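Long-range contacts in globin protein (Ramazzottius varieornatus, PDB 5ZIQ), which binds heme as a hexacoordinated globin of unknown physiological role, possibly in oxygen binding or carriage as generally assigned to its family: residues A45-L50 with E83-H88; L51-E56 with E128-C133; F21-R26 with Y154-S159. All coordinates share one frame; numbering follows the deposited sequence. Where two conformers were deposited one is given.

Contact 1. Residues A45-L50 with E83-H88; sequences AGKEML and EAALAH. With HEM (protoporphyrin IX containing Fe), chain E.
This is a fully buried helix-helix crossing behind the distal side of the heme: helix 42-56 meets helix 79-97 at nearly a right angle (96°), with the axes of the short segments only 7.6 Å apart. Gly46 makes that closeness possible. Its CA rests 3.5 Å from Ala85 O in a CA-H...O contact, where any side chain would run into the carbonyl, and the methyl of Ala85 in turn sits 3.5 Å from Lys47 N. Such a tight crossing through small residues is the classic B-E contact of the globin fold, with His88 at a position consistent with E11. Leu50 divides its methyls: CD1 lies along the backbone at Ala84, whereas CD2 makes a CH-pi contact over one face of the His88 imidazole, 4.3 Å from its centroid. Over the opposite face, toward its rim, lies the heme's C1D. Within its own helix, ND1 of His88 donates to Ala84 O at 2.8 Å, with the acceptor in the ring plane; this fixes the ring's rotation while NE2 binds the iron of the heme at 2.1 Å. His116 supplies the other axial nitrogen. Met49 CE packs 4.0 Å from His88 O, a buried carbonyl with no polar partner.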
loop_
_atom_site.group_PDB
_atom_site.type_symbol
_atom_site.label_atom_id
_atom_site.label_comp_id
_atom_site.label_asym_id
_atom_site.label_seq_id
_atom_site.Cartn_x
_atom_site.Cartn_y
_atom_site.Cartn_z
ATOM N N ALA A 45 5.989 0.876 8.764
ATOM C CA ALA A 45 5.537 1.533 7.513
ATOM C C ALA A 45 4.014 1.516 7.424
ATOM O O ALA A 45 3.407 2.521 7.111
ATOM C CB ALA A 45 6.166 0.869 6.296
ATOM N N GLY A 46 3.404 0.360 7.700
ATOM C CA GLY A 46 1.951 0.241 7.715
ATOM C C GLY A 46 1.289 1.189 8.703
ATOM O O GLY A 46 0.265 1.799 8.389
ATOM N N LYS A 47 1.869 1.311 9.902
ATOM C CA LYS A 47 1.354 2.250 10.905
ATOM C C LYS A 47 1.425 3.681 10.373
ATOM O O LYS A 47 0.448 4.432 10.475
ATOM C CB LYS A 47 2.118 2.127 12.226
ATOM C CG LYS A 47 1.900 0.816 12.954
ATOM C CD LYS A 47 2.759 0.779 14.227
ATOM C CE LYS A 47 2.702 -0.591 14.881
ATOM N NZ LYS A 47 3.553 -0.657 16.102
ATOM N N GLU A 48 2.561 4.040 9.775
ATOM C CA GLU A 48 2.757 5.368 9.177
ATOM C C GLU A 48 1.693 5.646 8.116
ATOM O O GLU A 48 1.093 6.721 8.095
ATOM C CB GLU A 48 4.155 5.488 8.560
ATOM C CG GLU A 48 5.294 5.649 9.549
ATOM C CD GLU A 48 6.638 5.837 8.866
ATOM O OE1 GLU A 48 7.594 6.275 9.539
ATOM O OE2 GLU A 48 6.745 5.549 7.653
ATOM N N MET A 49 1.434 4.651 7.270
ATOM C CA MET A 49 0.449 4.801 6.182
ATOM C C MET A 49 -0.927 5.111 6.703
ATOM O O MET A 49 -1.571 6.048 6.196
ATOM C CB MET A 49 0.386 3.560 5.328
ATOM C CG MET A 49 1.685 3.322 4.594
ATOM S SD MET A 49 1.699 1.728 3.784
ATOM C CE MET A 49 0.344 2.088 2.679
ATOM N N LEU A 50 -1.393 4.314 7.672
ATOM C CA LEU A 50 -2.746 4.519 8.207
ATOM C C LEU A 50 -2.885 5.837 8.941
ATOM O O LEU A 50 -3.881 6.523 8.764
ATOM C CB LEU A 50 -3.219 3.363 9.091
ATOM C CG LEU A 50 -3.505 2.027 8.373
ATOM C CD1 LEU A 50 -4.034 1.020 9.379
ATOM C CD2 LEU A 50 -4.461 2.122 7.191
ATOM N N GLU A 83 -2.757 -4.937 13.637
ATOM C CA GLU A 83 -3.340 -5.857 12.644
ATOM C C GLU A 83 -3.712 -5.106 11.374
ATOM O O GLU A 83 -3.407 -5.569 10.276
ATOM C CB GLU A 83 -4.535 -6.637 13.216
ATOM C CG GLU A 83 -4.096 -7.647 14.273
ATOM C CD GLU A 83 -5.200 -8.083 15.231
ATOM O OE1 GLU A 83 -4.944 -9.018 16.015
ATOM O OE2 GLU A 83 -6.303 -7.490 15.246
ATOM N N ALA A 84 -4.354 -3.941 11.527
ATOM C CA ALA A 84 -4.781 -3.157 10.367
ATOM C C ALA A 84 -3.587 -2.599 9.586
ATOM O O ALA A 84 -3.588 -2.591 8.354
ATOM C CB ALA A 84 -5.724 -2.038 10.800
ATOM N N ALA A 85 -2.565 -2.178 10.320
ATOM C CA ALA A 85 -1.349 -1.663 9.705
ATOM C C ALA A 85 -0.686 -2.741 8.847
ATOM O O ALA A 85 -0.296 -2.475 7.696
ATOM C CB ALA A 85 -0.403 -1.143 10.773
ATOM N N LEU A 86 -0.603 -3.965 9.392
ATOM C CA LEU A 86 -0.020 -5.064 8.632
ATOM C C LEU A 86 -0.867 -5.425 7.421
ATOM O O LEU A 86 -0.323 -5.742 6.375
ATOM C CB LEU A 86 0.217 -6.281 9.519
ATOM C CG LEU A 86 1.390 -6.084 10.472
ATOM C CD1 LEU A 86 1.358 -7.170 11.540
ATOM C CD2 LEU A 86 2.709 -6.115 9.698
ATOM N N ALA A 87 -2.202 -5.341 7.556
ATOM C CA ALA A 87 -3.084 -5.640 6.419
ATOM C C ALA A 87 -2.889 -4.650 5.280
ATOM O O ALA A 87 -2.979 -5.029 4.112
ATOM C CB ALA A 87 -4.549 -5.660 6.858
ATOM N N HIS A 88 -2.530 -3.410 5.618
ATOM C CA HIS A 88 -2.410 -2.356 4.611
ATOM C C HIS A 88 -1.076 -2.219 3.914
ATOM O O HIS A 88 -0.991 -1.678 2.817
ATOM C CB HIS A 88 -3.018 -1.057 5.131
ATOM C CG HIS A 88 -4.501 -1.179 5.175
ATOM N ND1 HIS A 88 -5.143 -1.849 6.191
ATOM C CD2 HIS A 88 -5.434 -0.956 4.223
ATOM C CE1 HIS A 88 -6.419 -1.983 5.900
ATOM N NE2 HIS A 88 -6.622 -1.461 4.700
HETATM C CHA HEM E . -9.344 -4.664 5.033
HETATM C CHB HEM E . -10.002 0.122 5.022
HETATM C CHC HEM E . -7.355 0.293 0.899
HETATM C CHD HEM E . -5.492 -4.001 2.164
HETATM C C1A HEM E . -9.808 -3.409 5.344
HETATM C C2A HEM E . -10.807 -3.127 6.308
HETATM C C3A HEM E . -10.998 -1.778 6.309
HETATM C C4A HEM E . -10.116 -1.215 5.357
HETATM C CMA HEM E . -11.955 -1.017 7.188
HETATM C CAA HEM E . -11.517 -4.151 7.165
HETATM C CBA HEM E . -11.242 -3.918 8.657
HETATM C CGA HEM E . -9.805 -4.228 8.979
HETATM O O1A HEM E . -9.290 -5.295 8.576
HETATM O O2A HEM E . -9.123 -3.423 9.642
HETATM C C1B HEM E . -9.377 0.582 3.849
HETATM C C2B HEM E . -9.490 1.906 3.355
HETATM C C3B HEM E . -8.763 1.981 2.200
HETATM C C4B HEM E . -8.165 0.644 1.988
HETATM C CMB HEM E . -10.293 3.017 3.991
HETATM C CAB HEM E . -8.583 3.152 1.329
HETATM C CBB HEM E . -8.311 4.337 1.873
HETATM C C1C HEM E . -6.529 -0.822 0.917
HETATM C C2C HEM E . -5.382 -1.030 0.148
HETATM C C3C HEM E . -4.841 -2.254 0.535
HETATM C C4C HEM E . -5.673 -2.791 1.545
HETATM C CMC HEM E . -4.836 -0.098 -0.901
HETATM C CAC HEM E . -3.625 -2.923 0.041
HETATM C CBC HEM E . -2.958 -2.490 -1.009
HETATM C C1D HEM E . -6.465 -4.525 3.013
HETATM C C2D HEM E . -6.403 -5.928 3.459
HETATM C C3D HEM E . -7.472 -6.114 4.256
HETATM C C4D HEM E . -8.187 -4.825 4.288
HETATM C CMD HEM E . -5.343 -6.940 3.082
HETATM C CAD HEM E . -7.860 -7.397 4.966
HETATM C CBD HEM E . -8.971 -8.065 4.167
HETATM C CGD HEM E . -9.416 -9.353 4.814
HETATM O O1D HEM E . -8.696 -9.889 5.682
HETATM O O2D HEM E . -10.504 -9.886 4.480
HETATM N NA HEM E . -9.421 -2.235 4.745
HETATM N NB HEM E . -8.611 -0.105 2.999
HETATM N NC HEM E . -6.691 -1.904 1.740
HETATM N ND HEM E . -7.546 -3.904 3.535
HETATM FE FE HEM E . -8.072 -2.088 3.273
#

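Contact 2. Residues L51-E56 with E128-C133; sequences LKLFIE and ERMEKC. With HEM (protoporphyrin IX containing Fe), chain E.
The flat carboxylate of Glu56 lies against the aliphatic part of Lys132, its OE1 3.6 Å from Lys132 CB. The charged ends do not meet, Lys132 NZ remaining 4.7 Å from Glu56 OE1. Instead, a water donates to Glu56 OE1 at 2.8 Å and to Arg129 O at 2.9 Å, tying the carboxylate to the backbone of helix 127-142. The second flat group is the heme. Both methyls of Leu53 bear on the end of one vinyl at the porphyrin edge, CD1 being 3.7 Å from the heme's CBB, and the methyl of Met130 comes over the macrocycle on the His88 side, CE lying by the heme's C4B. Met130 leaves its helix pointing away from helix 42-56; with CG anti to the backbone N (chi1 -165°) and two further bends, the chain doubles back and brings CE to 3.9 Å from Leu53 CD2. Nearer the crossing of the helices, Cys133 lays its thiol on the turn at Leu53, SG 3.4 Å from Leu53 N. This is the B-G packing of a globin, with short-segment axes 9.0 Å apart and 116° between their directions, and it forms part of the distal heme wall. Around it, Met130 continues onto Tyr92 of helix 79-97, Lys52 makes a cation-pi contact with Phe136, and Glu131 turns toward helix 148-170, hydrogen-bonding Thr162.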
loop_
_atom_site.group_PDB
_atom_site.type_symbol
_atom_site.label_atom_id
_atom_site.label_comp_id
_atom_site.label_asym_id
_atom_site.label_seq_id
_atom_site.Cartn_x
_atom_site.Cartn_y
_atom_site.Cartn_z
ATOM N N LEU A 51 -1.883 6.205 9.740
ATOM C CA LEU A 51 -1.900 7.505 10.413
ATOM C C LEU A 51 -1.941 8.644 9.396
ATOM O O LEU A 51 -2.674 9.621 9.607
ATOM C CB LEU A 51 -0.738 7.659 11.402
ATOM C CG LEU A 51 -0.772 6.660 12.561
ATOM C CD1 LEU A 51 0.478 6.788 13.409
ATOM C CD2 LEU A 51 -2.053 6.733 13.411
ATOM N N LYS A 52 -1.226 8.503 8.277
ATOM C CA LYS A 52 -1.268 9.522 7.224
ATOM C C LYS A 52 -2.653 9.567 6.571
ATOM O O LYS A 52 -3.194 10.655 6.318
ATOM C CB LYS A 52 -0.158 9.327 6.190
ATOM C CG LYS A 52 -0.044 10.440 5.157
ATOM C CD LYS A 52 0.383 11.760 5.782
ATOM C CE LYS A 52 0.928 12.681 4.715
ATOM N NZ LYS A 52 1.293 14.006 5.277
ATOM N N LEU A 53 -3.242 8.392 6.330
ATOM C CA LEU A 53 -4.602 8.354 5.766
ATOM C C LEU A 53 -5.583 9.157 6.609
ATOM O O LEU A 53 -6.414 9.915 6.084
ATOM C CB LEU A 53 -5.093 6.912 5.643
ATOM C CG LEU A 53 -6.475 6.703 5.014
ATOM C CD1 LEU A 53 -6.518 7.067 3.529
ATOM C CD2 LEU A 53 -6.907 5.259 5.220
ATOM N N PHE A 54 -5.462 9.000 7.925
ATOM C CA PHE A 54 -6.388 9.628 8.850
ATOM C C PHE A 54 -6.175 11.141 8.906
ATOM O O PHE A 54 -7.118 11.867 9.212
ATOM C CB PHE A 54 -6.309 9.007 10.252
ATOM C CG PHE A 54 -6.582 7.519 10.303
ATOM C CD1 PHE A 54 -7.324 6.859 9.311
ATOM C CD2 PHE A 54 -6.098 6.766 11.379
ATOM C CE1 PHE A 54 -7.554 5.484 9.391
ATOM C CE2 PHE A 54 -6.347 5.407 11.473
ATOM C CZ PHE A 54 -7.068 4.755 10.472
ATOM N N ILE A 55 -4.956 11.605 8.595
ATOM C CA ILE A 55 -4.647 13.049 8.509
ATOM C C ILE A 55 -5.279 13.618 7.241
ATOM O O ILE A 55 -5.969 14.641 7.282
ATOM C CB ILE A 55 -3.117 13.342 8.522
ATOM C CG1 ILE A 55 -2.509 13.064 9.903
ATOM C CG2 ILE A 55 -2.816 14.795 8.138
ATOM C CD1 ILE A 55 -1.018 12.780 9.866
ATOM N N GLU A 56 -5.064 12.938 6.123
ATOM C CA GLU A 56 -5.526 13.428 4.829
ATOM C C GLU A 56 -7.037 13.340 4.683
ATOM O O GLU A 56 -7.655 14.186 4.024
ATOM C CB GLU A 56 -4.806 12.691 3.712
ATOM C CG GLU A 56 -3.295 12.841 3.856
ATOM C CD GLU A 56 -2.519 12.619 2.582
ATOM O OE1 GLU A 56 -2.960 11.836 1.715
ATOM O OE2 GLU A 56 -1.439 13.223 2.458
ATOM N N GLU A 128 -7.343 4.726 -4.192
ATOM C CA GLU A 128 -6.332 5.697 -4.616
ATOM C C GLU A 128 -5.802 6.556 -3.448
ATOM O O GLU A 128 -4.657 6.988 -3.469
ATOM C CB GLU A 128 -6.868 6.577 -5.769
ATOM C CG GLU A 128 -5.830 7.475 -6.441
ATOM C CD GLU A 128 -6.394 8.264 -7.614
ATOM O OE1 GLU A 128 -7.636 8.446 -7.695
ATOM O OE2 GLU A 128 -5.587 8.706 -8.467
ATOM N N ARG A 129 -6.610 6.750 -2.408
ATOM C CA ARG A 129 -6.180 7.502 -1.222
ATOM C C ARG A 129 -5.017 6.828 -0.506
ATOM O O ARG A 129 -4.198 7.489 0.116
ATOM C CB ARG A 129 -7.354 7.696 -0.256
ATOM C CG ARG A 129 -8.452 8.590 -0.820
ATOM C CD ARG A 129 -9.637 8.703 0.127
ATOM N NE ARG A 129 -10.547 9.747 -0.341
ATOM C CZ ARG A 129 -11.572 10.224 0.363
ATOM N NH1 ARG A 129 -12.324 11.199 -0.143
ATOM N NH2 ARG A 129 -11.841 9.752 1.578
ATOM N N MET A 130 -4.935 5.509 -0.600
ATOM C CA MET A 130 -3.849 4.795 0.044
ATOM C C MET A 130 -2.528 5.047 -0.679
ATOM O O MET A 130 -1.473 4.966 -0.053
ATOM C CB MET A 130 -4.160 3.301 0.114
ATOM C CG MET A 130 -3.268 2.506 1.070
ATOM S SD MET A 130 -3.340 3.032 2.786
ATOM C CE MET A 130 -4.979 2.503 3.273
ATOM N N GLU A 131 -2.582 5.362 -1.980
ATOM C CA GLU A 131 -1.358 5.647 -2.773
ATOM C C GLU A 131 -0.486 6.742 -2.186
ATOM O O GLU A 131 0.701 6.537 -2.007
ATOM C CB GLU A 131 -1.681 6.028 -4.227
ATOM C CG GLU A 131 -2.457 4.983 -4.985
ATOM C CD GLU A 131 -2.620 5.337 -6.445
ATOM O OE1 GLU A 131 -2.068 6.353 -6.937
ATOM O OE2 GLU A 131 -3.320 4.592 -7.112
ATOM N N LYS A 132 -1.087 7.903 -1.891
ATOM C CA LYS A 132 -0.368 9.035 -1.299
ATOM C C LYS A 132 0.225 8.638 0.039
ATOM O O LYS A 132 1.280 9.113 0.397
ATOM C CB LYS A 132 -1.286 10.262 -1.098
ATOM C CG LYS A 132 -1.388 11.206 -2.297
ATOM C CD LYS A 132 -2.543 12.198 -2.166
ATOM C CE LYS A 132 -2.098 13.539 -1.598
ATOM N NZ LYS A 132 -2.941 14.648 -2.077
ATOM N N CYS A 133 -0.469 7.772 0.769
ATOM C CA CYS A 133 -0.003 7.318 2.088
ATOM C C CYS A 133 1.209 6.415 1.981
ATOM O O CYS A 133 2.159 6.571 2.749
ATOM C CB CYS A 133 -1.123 6.633 2.857
ATOM S SG CYS A 133 -2.512 7.744 3.122
HETATM C CHA HEM E . -9.344 -4.664 5.033
HETATM C CHB HEM E . -10.002 0.122 5.022
HETATM C CHC HEM E . -7.355 0.293 0.899
HETATM C CHD HEM E . -5.492 -4.001 2.164
HETATM C C1A HEM E . -9.808 -3.409 5.344
HETATM C C2A HEM E . -10.807 -3.127 6.308
HETATM C C3A HEM E . -10.998 -1.778 6.309
HETATM C C4A HEM E . -10.116 -1.215 5.357
HETATM C CMA HEM E . -11.955 -1.017 7.188
HETATM C CAA HEM E . -11.517 -4.151 7.165
HETATM C CBA HEM E . -11.242 -3.918 8.657
HETATM C CGA HEM E . -9.805 -4.228 8.979
HETATM O O1A HEM E . -9.290 -5.295 8.576
HETATM O O2A HEM E . -9.123 -3.423 9.642
HETATM C C1B HEM E . -9.377 0.582 3.849
HETATM C C2B HEM E . -9.490 1.906 3.355
HETATM C C3B HEM E . -8.763 1.981 2.200
HETATM C C4B HEM E . -8.165 0.644 1.988
HETATM C CMB HEM E . -10.293 3.017 3.991
HETATM C CAB HEM E . -8.583 3.152 1.329
HETATM C CBB HEM E . -8.311 4.337 1.873
HETATM C C1C HEM E . -6.529 -0.822 0.917
HETATM C C2C HEM E . -5.382 -1.030 0.148
HETATM C C3C HEM E . -4.841 -2.254 0.535
HETATM C C4C HEM E . -5.673 -2.791 1.545
HETATM C CMC HEM E . -4.836 -0.098 -0.901
HETATM C CAC HEM E . -3.625 -2.923 0.041
HETATM C CBC HEM E . -2.958 -2.490 -1.009
HETATM C C1D HEM E . -6.465 -4.525 3.013
HETATM C C2D HEM E . -6.403 -5.928 3.459
HETATM C C3D HEM E . -7.472 -6.114 4.256
HETATM C C4D HEM E . -8.187 -4.825 4.288
HETATM C CMD HEM E . -5.343 -6.940 3.082
HETATM C CAD HEM E . -7.860 -7.397 4.966
HETATM C CBD HEM E . -8.971 -8.065 4.167
HETATM C CGD HEM E . -9.416 -9.353 4.814
HETATM O O1D HEM E . -8.696 -9.889 5.682
HETATM O O2D HEM E . -10.504 -9.886 4.480
HETATM N NA HEM E . -9.421 -2.235 4.745
HETATM N NB HEM E . -8.611 -0.105 2.999
HETATM N NC HEM E . -6.691 -1.904 1.740
HETATM N ND HEM E . -7.546 -3.904 3.535
HETATM FE FE HEM E . -8.072 -2.088 3.273
HETATM O O HOH W 1 -4.995 10.030 1.145
#

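Contact 3. Residues F21-R26 with Y154-S159; sequences FPLTAR and YKIWIS. With EDO (1,2-ethanediol), chain I; SO4 (sulfate ion), chain F.
Phe21 and Trp157 meet rim to rim, neither over the face of the other: their planes are turned 53° apart, and the centroid of the Phe21 ring is 5.8 Å from that of the five-membered ring of Trp157. The corner of the phenyl does the touching, with CZ 3.8 Å from Trp157 CD1. Phe21 gets there because its CG stands anti to the backbone N (chi1 -169°), which swings the ring toward the helix, and Pro22 backs one face of it, CD lying above the plane near the rim. Without the phenyl, as with an alanine here, a gap would probably open beside the indole and Pro22 CD would lose the surface it packs on. The next two residues converge on one methyl. Ile156 presents CG2, which Leu23 CD2 meets at 3.8 Å, the two side chains passing at a slant, and Pro22 CB reaches the same atom at 4.0 Å. Leu23 also sends CD1 to the root of the indole, 4.3 Å from Trp157 CB. In globin terms, the chain leading into the A helix (25-38) is laid across the H helix (148-170), and Trp157 carries the packing on to Leu31 and to Tyr92, Ala95 and Val96 of helix 79-97. Thr24 is the N-cap of helix 25-38: OG1 accepts from Asp27 N and donates to sulfate O4 at 2.7 Å. Thr24 N donates a nearly straight hydrogen bond to O1 of an ethanediol, 2.9 Å away; C2 of that molecule lies 3.7 Å from Ile156 CD1. Both small molecules probably come from the crystallisation liquor.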
loop_
_atom_site.group_PDB
_atom_site.type_symbol
_atom_site.label_atom_id
_atom_site.label_comp_id
_atom_site.label_asym_id
_atom_site.label_seq_id
_atom_site.Cartn_x
_atom_site.Cartn_y
_atom_site.Cartn_z
ATOM N N PHE A 21 3.670 -6.903 -16.803
ATOM C CA PHE A 21 4.188 -6.122 -15.687
ATOM C C PHE A 21 4.599 -4.758 -16.256
ATOM O O PHE A 21 5.190 -4.709 -17.311
ATOM C CB PHE A 21 5.381 -6.847 -15.062
ATOM C CG PHE A 21 5.819 -6.257 -13.751
ATOM C CD1 PHE A 21 5.032 -6.418 -12.621
ATOM C CD2 PHE A 21 6.970 -5.497 -13.667
ATOM C CE1 PHE A 21 5.415 -5.852 -11.396
ATOM C CE2 PHE A 21 7.359 -4.912 -12.452
ATOM C CZ PHE A 21 6.585 -5.113 -11.321
ATOM N N PRO A 22 4.259 -3.648 -15.560
ATOM C CA PRO A 22 4.448 -2.338 -16.214
ATOM C C PRO A 22 5.903 -1.927 -16.404
ATOM O O PRO A 22 6.230 -1.248 -17.364
ATOM C CB PRO A 22 3.715 -1.373 -15.267
ATOM C CG PRO A 22 3.690 -2.078 -13.929
ATOM C CD PRO A 22 3.517 -3.523 -14.283
ATOM N N LEU A 23 6.775 -2.279 -15.458
ATOM C CA LEU A 23 8.143 -1.742 -15.477
ATOM C C LEU A 23 9.070 -2.484 -16.417
ATOM O O LEU A 23 8.995 -3.716 -16.519
ATOM C CB LEU A 23 8.747 -1.766 -14.057
ATOM C CG LEU A 23 7.930 -1.035 -12.984
ATOM C CD1 LEU A 23 8.630 -1.234 -11.630
ATOM C CD2 LEU A 23 7.775 0.447 -13.335
ATOM N N THR A 24 9.965 -1.747 -17.068
ATOM C CA THR A 24 11.050 -2.383 -17.824
ATOM C C THR A 24 11.934 -3.184 -16.882
ATOM O O THR A 24 11.849 -3.000 -15.664
ATOM C CB THR A 24 11.934 -1.335 -18.497
ATOM O OG1 THR A 24 12.564 -0.540 -17.475
ATOM C CG2 THR A 24 11.115 -0.436 -19.421
ATOM N N ALA A 25 12.808 -4.040 -17.427
ATOM C CA ALA A 25 13.699 -4.813 -16.551
ATOM C C ALA A 25 14.536 -3.919 -15.661
ATOM O O ALA A 25 14.682 -4.203 -14.458
ATOM C CB ALA A 25 14.578 -5.763 -17.366
ATOM N N ARG A 26 15.072 -2.831 -16.214
ATOM C CA ARG A 26 15.879 -1.903 -15.423
ATOM C C ARG A 26 15.054 -1.252 -14.307
ATOM O O ARG A 26 15.500 -1.195 -13.160
ATOM C CB ARG A 26 16.591 -0.857 -16.294
ATOM C CG ARG A 26 17.727 -1.413 -17.145
ATOM C CD ARG A 26 17.926 -0.597 -18.417
ATOM N NE ARG A 26 18.964 -1.143 -19.307
ATOM C CZ ARG A 26 18.851 -2.244 -20.064
ATOM N NH1 ARG A 26 19.867 -2.619 -20.835
ATOM N NH2 ARG A 26 17.740 -2.980 -20.063
ATOM N N TYR A 154 7.904 4.422 -8.622
ATOM C CA TYR A 154 6.844 4.143 -7.647
ATOM C C TYR A 154 5.480 4.638 -8.105
ATOM O O TYR A 154 4.488 3.949 -7.898
ATOM C CB TYR A 154 7.173 4.704 -6.251
ATOM C CG TYR A 154 8.089 3.801 -5.427
ATOM C CD1 TYR A 154 7.686 2.505 -5.051
ATOM C CD2 TYR A 154 9.356 4.250 -5.011
ATOM C CE1 TYR A 154 8.530 1.682 -4.297
ATOM C CE2 TYR A 154 10.207 3.420 -4.248
ATOM C CZ TYR A 154 9.779 2.142 -3.910
ATOM O OH TYR A 154 10.599 1.320 -3.148
ATOM N N LYS A 155 5.432 5.788 -8.777
ATOM C CA LYS A 155 4.146 6.314 -9.241
ATOM C C LYS A 155 3.552 5.342 -10.275
ATOM O O LYS A 155 2.353 5.052 -10.210
ATOM C CB LYS A 155 4.314 7.724 -9.787
ATOM C CG LYS A 155 4.426 8.777 -8.686
ATOM C CD LYS A 155 4.686 10.139 -9.306
ATOM C CE LYS A 155 4.738 11.230 -8.239
ATOM N NZ LYS A 155 5.109 12.552 -8.814
ATOM N N ILE A 156 4.389 4.803 -11.174
ATOM C CA ILE A 156 3.901 3.858 -12.186
ATOM C C ILE A 156 3.402 2.573 -11.531
ATOM O O ILE A 156 2.299 2.063 -11.825
ATOM C CB ILE A 156 5.023 3.482 -13.189
ATOM C CG1 ILE A 156 5.439 4.722 -14.005
ATOM C CG2 ILE A 156 4.571 2.333 -14.107
ATOM C CD1 ILE A 156 6.720 4.538 -14.818
ATOM N N TRP A 157 4.234 2.030 -10.650
ATOM C CA TRP A 157 3.939 0.730 -10.064
ATOM C C TRP A 157 2.772 0.821 -9.076
ATOM O O TRP A 157 1.873 -0.026 -9.093
ATOM C CB TRP A 157 5.207 0.164 -9.411
ATOM C CG TRP A 157 4.988 -1.138 -8.689
ATOM C CD1 TRP A 157 4.931 -2.385 -9.237
ATOM C CD2 TRP A 157 4.820 -1.296 -7.291
ATOM N NE1 TRP A 157 4.751 -3.327 -8.247
ATOM C CE2 TRP A 157 4.671 -2.684 -7.038
ATOM C CE3 TRP A 157 4.778 -0.393 -6.212
ATOM C CZ2 TRP A 157 4.475 -3.197 -5.742
ATOM C CZ3 TRP A 157 4.592 -0.903 -4.921
ATOM C CH2 TRP A 157 4.429 -2.297 -4.705
ATOM N N ILE A 158 2.762 1.841 -8.221
ATOM C CA ILE A 158 1.643 1.978 -7.268
ATOM C C ILE A 158 0.330 2.166 -8.032
ATOM O O ILE A 158 -0.673 1.538 -7.674
ATOM C CB ILE A 158 1.881 3.122 -6.254
ATOM C CG1 ILE A 158 3.080 2.781 -5.361
ATOM C CG2 ILE A 158 0.637 3.369 -5.396
ATOM C CD1 ILE A 158 3.572 3.944 -4.523
ATOM N N SER A 159 0.342 2.996 -9.078
ATOM C CA SER A 159 -0.858 3.184 -9.919
ATOM C C SER A 159 -1.356 1.865 -10.510
ATOM O O SER A 159 -2.550 1.570 -10.464
ATOM C CB SER A 159 -0.596 4.190 -11.041
ATOM O OG SER A 159 -0.480 5.489 -10.503
HETATM C C1 EDO I . 8.221 1.626 -17.282
HETATM O O1 EDO I . 9.489 1.087 -16.883
HETATM C C2 EDO I . 8.341 3.053 -17.807
HETATM O O2 EDO I . 9.096 3.180 -19.019
HETATM S S SO4 F . 14.812 0.880 -20.226
HETATM O O1 SO4 F . 15.909 1.867 -20.293
HETATM O O2 SO4 F . 13.701 1.381 -21.067
HETATM O O3 SO4 F . 15.285 -0.395 -20.802
HETATM O O4 SO4 F . 14.543 0.703 -18.791
#

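Contacts 1 and 2 share helix 42-56 and the heme: successive parts of that helix meet helix 79-97 and then helix 127-142. They interlock directly, Met130 CE packing against His88 CD2 and Leu50 CD2. Contact 1 is wholly buried and relies on small residues; contact 2 runs from the heme pocket out to a water and charged side chains. Contact 3, about 22 Å from contact 1 centre to centre, joins the beginning of the chain to helix 148-170 by aromatic and aliphatic packing; though farthest out, it is mostly buried, with exposed Ile156, and a sulfate and an ethanediol probably from the crystallisation liquor, at its margin. It adjoins contact 2 through Ile158, packed on Glu131.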